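Local coordinates for sugar ABC transporter substrate-binding protein (Treponema pallidum subsp. pallidum, PDB 5U2P), which probably binds a sugar or related solute in the periplasm as the substrate-binding component of an ABC transporter, at residues A[115-118]-A[119-122]. Sequence-based numbering, arbitrary orientation.
Sequences PDLL and IPPT
Leu117 and Pro120 make the main apolar contact of this local turn. The two side chains lie flank to flank and point opposite ways. At the far end of the leucine, CD1 of Leu117 lies 3.9 Å from CA of Pro120 and 4.0 Å from its CB. At the near end, CB of Leu117 meets CG of the Pro120 ring at 4.1 Å. Leu117 CG stands anti to the carbonyl carbon (chi1 -66°), and the extended second torsion carries CD1 on past the ring. The same methyl reaches CD of Pro121 at 4.1 Å, so one leucine branch touches both prolines. Leu118 and Ile119 add a looser neighbour contact, CB of Leu118 to CG1 of Ile119 at 4.2 Å.

The backbone forms a beta turn from Leu117 to Pro120, with their CA atoms 5.5 Å apart. The backbone angles of Leu118 and Ile119 fit a type VIII turn, with psi of Ile119 (85°) below the ideal value. Proline in the last position has no N-H to close the turn by a hydrogen bond to Leu117 O. Carbonyl O of Leu118 sits 3.8 Å from CD of Pro120. From Pro120, the last residue of the turn, the chain continues through Pro121 in polyproline II-like conformation, both after trans peptides.

The turn lies in the long loop between helix 101-104 and strand 131-132, an outermost strand of the five-stranded sheet, within the two-lobed fold of bacterial solute-binding proteins. Leu117 and Pro121 both pack on Pro132, while Ile119 touches Cys135. Backbone hydrogen bonds pair Asp116 with Arg348 and Leu118 with Ala346, and tie the first half to a loop far along the sequence. In the second half, Thr122 OG1 is hydrogen-bonded to Arg207 NH2.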
loop_
_atom_site.group_PDB
_atom_site.type_symbol
_atom_site.label_atom_id
_atom_site.label_comp_id
_atom_site.label_asym_id
_atom_site.label_seq_id
_atom_site.Cartn_x
_atom_site.Cartn_y
_atom_site.Cartn_z
ATOM N N PRO A 115 20.124 2.113 2.180
ATOM C CA PRO A 115 20.003 0.831 2.899
ATOM C C PRO A 115 19.173 0.872 4.184
ATOM O O PRO A 115 18.780 -0.181 4.691
ATOM C CB PRO A 115 21.461 0.480 3.225
ATOM C CG PRO A 115 22.255 1.184 2.198
ATOM C CD PRO A 115 21.530 2.455 1.911
ATOM N N ASP A 116 18.920 2.063 4.709
ATOM C CA ASP A 116 18.158 2.217 5.944
ATOM C C ASP A 116 16.645 2.249 5.677
ATOM O O ASP A 116 15.838 2.142 6.599
ATOM C CB ASP A 116 18.575 3.490 6.670
ATOM C CG ASP A 116 19.991 3.427 7.214
ATOM O OD1 ASP A 116 20.448 2.321 7.581
ATOM O OD2 ASP A 116 20.633 4.498 7.285
ATOM N N LEU A 117 16.255 2.384 4.417
ATOM C CA LEU A 117 14.837 2.344 4.072
ATOM C C LEU A 117 14.235 0.957 4.266
ATOM O O LEU A 117 14.864 -0.048 3.937
ATOM C CB LEU A 117 14.630 2.767 2.624
ATOM C CG LEU A 117 14.974 4.218 2.290
ATOM C CD1 LEU A 117 14.951 4.398 0.790
ATOM C CD2 LEU A 117 14.010 5.160 2.972
ATOM N N LEU A 118 12.994 0.905 4.746
ATOM C CA LEU A 118 12.313 -0.366 4.911
ATOM C C LEU A 118 11.872 -0.924 3.561
ATOM O O LEU A 118 12.100 -2.100 3.262
ATOM C CB LEU A 118 11.115 -0.206 5.846
ATOM C CG LEU A 118 11.487 0.190 7.282
ATOM C CD1 LEU A 118 10.268 0.537 8.120
ATOM C CD2 LEU A 118 12.296 -0.896 7.966
ATOM N N ILE A 119 11.213 -0.082 2.771
ATOM C CA ILE A 119 10.688 -0.461 1.457
ATOM C C ILE A 119 11.084 0.629 0.454
ATOM O O ILE A 119 10.319 1.577 0.229
ATOM C CB ILE A 119 9.146 -0.620 1.455
ATOM C CG1 ILE A 119 8.653 -1.421 2.660
ATOM C CG2 ILE A 119 8.701 -1.264 0.137
ATOM C CD1 ILE A 119 7.138 -1.360 2.850
ATOM N N PRO A 120 12.301 0.542 -0.100
ATOM C CA PRO A 120 12.738 1.656 -0.951
ATOM C C PRO A 120 11.765 1.897 -2.106
ATOM O O PRO A 120 11.396 0.948 -2.802
ATOM C CB PRO A 120 14.113 1.201 -1.461
ATOM C CG PRO A 120 14.566 0.158 -0.515
ATOM C CD PRO A 120 13.335 -0.498 0.041
ATOM N N PRO A 121 11.315 3.145 -2.286
ATOM C CA PRO A 121 10.532 3.471 -3.477
ATOM C C PRO A 121 11.328 3.227 -4.739
ATOM O O PRO A 121 12.533 3.511 -4.769
ATOM C CB PRO A 121 10.236 4.961 -3.319
ATOM C CG PRO A 121 10.547 5.273 -1.893
ATOM C CD PRO A 121 11.581 4.336 -1.470
ATOM N N THR A 122 10.672 2.724 -5.783
ATOM C CA THR A 122 11.355 2.498 -7.046
ATOM C C THR A 122 10.510 2.904 -8.245
ATOM O O THR A 122 9.276 2.763 -8.233
ATOM C CB THR A 122 11.742 1.022 -7.221
ATOM O OG1 THR A 122 10.567 0.209 -7.114
ATOM C CG2 THR A 122 12.756 0.597 -6.155
#